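Side-chain contact in heme peroxidase (Bacteroides thetaiotaomicron, PDB 2GVK), which is a dye-decolorizing heme peroxidase that probably uses hydrogen peroxide to oxidise dyes and related substrates: residues P61-S66 with M118-E123. Sequence-based numbering, arbitrary orientation. Where two conformers were deposited one is given.
Sequences PDMQFS and MGLCFE
The ring of Phe65 meets the helix at Leu120 and Cys121 with its CD1 and CE1 side. Cys121 CA lies at the ring edge, near its plane, 4.4 Å from Phe65 CE1. Leu120 O comes in obliquely, 3.8 Å from Phe65 CE1, and a little further round the ring Phe65 CD1 stands 4.3 Å from Leu120 CB. The ring of Phe124, further along the helix, also meets Phe65, the two planes at about 35°, while Met56, Ile113 and Ala115 add to its surroundings. With CG anti to the backbone N (chi1 -178°), beside the carbonyl carbon, the Phe65 ring reaches the helix at these two residues.

In the ferredoxin-like, dimeric alpha-beta barrel fold of this family, 61-66 links helix 38-59 to strand 66-72. Segment 118-123 lies in the first turns of helix 118-131, which follows strand 109-115, the neighbour of 66-72 in the sheet. The contact is where this helix-to-strand loop packs on those first turns.

The second residue of the loop to touch Leu120 is Met63, a selenomethionine, and its CB and CG make the contact. Leu120 CD1 presses on Met63 CB at 3.4 Å, tighter than a usual carbon contact, and on Met63 CG at 3.6 Å. The two side chains cross at about a right angle; the bend at chi2 (-65°) turns SE of Met63 away from the helix, and chi3 then sets CE. No hydrogen bond joins the two segments; Met56 and Phe60 also pack on Leu120, as does Met148 of a second subunit.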
loop_
_atom_site.group_PDB
_atom_site.type_symbol
_atom_site.label_atom_id
_atom_site.label_comp_id
_atom_site.label_asym_id
_atom_site.label_seq_id
_atom_site.Cartn_x
_atom_site.Cartn_y
_atom_site.Cartn_z
ATOM N N PRO A 61 -8.866 -2.245 -10.506
ATOM C CA PRO A 61 -9.849 -2.525 -9.468
ATOM C C PRO A 61 -9.580 -1.860 -8.123
ATOM O O PRO A 61 -10.482 -1.753 -7.319
ATOM C CB PRO A 61 -9.791 -4.055 -9.340
ATOM C CG PRO A 61 -8.516 -4.456 -9.969
ATOM C CD PRO A 61 -8.213 -3.459 -11.001
ATOM N N ASP A 62 -8.353 -1.417 -7.881
ATOM C CA ASP A 62 -8.016 -0.811 -6.607
ATOM C C ASP A 62 -7.906 0.704 -6.662
ATOM O O ASP A 62 -7.562 1.337 -5.656
ATOM C CB ASP A 62 -6.709 -1.393 -6.098
ATOM C CG ASP A 62 -6.821 -2.855 -5.766
ATOM O OD1 ASP A 62 -7.967 -3.356 -5.622
ATOM O OD2 ASP A 62 -5.773 -3.501 -5.609
HETATM N N MSE A 63 -8.262 1.309 -7.797
HETATM C CA MSE A 63 -8.068 2.755 -7.978
HETATM C C MSE A 63 -9.338 3.592 -7.754
HETATM O O MSE A 63 -9.358 4.786 -8.036
HETATM C CB MSE A 63 -7.502 3.025 -9.366
HETATM C CG MSE A 63 -6.155 2.438 -9.600
HETATM SE SE MSE A 63 -4.776 3.229 -8.451
HETATM C CE MSE A 63 -4.644 1.889 -7.117
ATOM N N GLN A 64 -10.388 2.966 -7.254
ATOM C CA GLN A 64 -11.595 3.695 -6.869
ATOM C C GLN A 64 -12.108 4.620 -7.978
ATOM O O GLN A 64 -12.532 5.744 -7.717
ATOM C CB GLN A 64 -11.332 4.496 -5.603
ATOM C CG GLN A 64 -10.747 3.657 -4.495
ATOM C CD GLN A 64 -10.725 4.357 -3.147
ATOM O OE1 GLN A 64 -10.403 5.554 -3.050
ATOM N NE2 GLN A 64 -10.988 3.599 -2.089
ATOM N N PHE A 65 -12.155 4.114 -9.196
ATOM C CA PHE A 65 -12.591 4.918 -10.299
ATOM C C PHE A 65 -14.091 5.135 -10.280
ATOM O O PHE A 65 -14.864 4.186 -10.113
ATOM C CB PHE A 65 -12.225 4.286 -11.638
ATOM C CG PHE A 65 -12.625 5.119 -12.781
ATOM C CD1 PHE A 65 -11.837 6.202 -13.160
ATOM C CD2 PHE A 65 -13.887 4.978 -13.350
ATOM C CE1 PHE A 65 -12.281 7.106 -14.113
ATOM C CE2 PHE A 65 -14.342 5.877 -14.271
ATOM C CZ PHE A 65 -13.527 6.958 -14.665
ATOM N N SER A 66 -14.502 6.360 -10.556
ATOM C CA SER A 66 -15.898 6.687 -10.646
ATOM C C SER A 66 -16.125 7.862 -11.618
ATOM O O SER A 66 -15.281 8.748 -11.722
ATOM C CB SER A 66 -16.412 7.058 -9.273
ATOM O OG SER A 66 -17.762 7.373 -9.310
HETATM N N MSE A 118 -4.745 10.566 -11.181
HETATM C CA MSE A 118 -5.271 11.514 -12.162
HETATM C C MSE A 118 -5.216 10.968 -13.587
HETATM O O MSE A 118 -6.072 11.291 -14.407
HETATM C CB MSE A 118 -4.532 12.845 -12.079
HETATM C CG MSE A 118 -4.998 13.862 -13.077
HETATM SE SE MSE A 118 -6.908 14.283 -12.875
HETATM C CE MSE A 118 -6.763 15.908 -11.766
ATOM N N GLY A 119 -4.249 10.093 -13.864
ATOM C CA GLY A 119 -4.106 9.509 -15.192
ATOM C C GLY A 119 -5.334 8.714 -15.634
ATOM O O GLY A 119 -5.680 8.679 -16.826
ATOM N N LEU A 120 -6.019 8.112 -14.679
ATOM C CA LEU A 120 -7.240 7.355 -14.990
ATOM C C LEU A 120 -8.397 8.277 -15.302
ATOM O O LEU A 120 -9.209 7.983 -16.173
ATOM C CB LEU A 120 -7.587 6.412 -13.837
ATOM C CG LEU A 120 -6.496 5.402 -13.456
ATOM C CD1 LEU A 120 -7.046 4.444 -12.409
ATOM C CD2 LEU A 120 -5.981 4.631 -14.644
ATOM N N CYS A 121 -8.472 9.404 -14.599
ATOM C CA CYS A 121 -9.492 10.407 -14.907
ATOM C C CYS A 121 -9.251 10.939 -16.287
ATOM O O CYS A 121 -10.188 11.086 -17.079
ATOM C CB CYS A 121 -9.472 11.544 -13.897
ATOM S SG CYS A 121 -9.813 11.008 -12.157
ATOM N N PHE A 122 -7.993 11.229 -16.598
ATOM C CA PHE A 122 -7.635 11.699 -17.936
ATOM C C PHE A 122 -8.043 10.694 -18.991
ATOM O O PHE A 122 -8.599 11.054 -20.002
ATOM C CB PHE A 122 -6.117 11.978 -18.056
ATOM C CG PHE A 122 -5.636 12.031 -19.464
ATOM C CD1 PHE A 122 -5.861 13.147 -20.241
ATOM C CD2 PHE A 122 -5.034 10.918 -20.059
ATOM C CE1 PHE A 122 -5.480 13.171 -21.558
ATOM C CE2 PHE A 122 -4.620 10.953 -21.380
ATOM C CZ PHE A 122 -4.872 12.071 -22.136
ATOM N N GLU A 123 -7.770 9.430 -18.750
ATOM C CA GLU A 123 -8.078 8.391 -19.725
ATOM C C GLU A 123 -9.574 8.426 -20.094
ATOM O O GLU A 123 -9.947 8.484 -21.278
ATOM C CB GLU A 123 -7.690 7.012 -19.155
ATOM C CG GLU A 123 -8.127 5.821 -19.996
ATOM C CD GLU A 123 -7.216 5.560 -21.134
ATOM O OE1 GLU A 123 -6.492 6.501 -21.549
ATOM O OE2 GLU A 123 -7.158 4.388 -21.585
#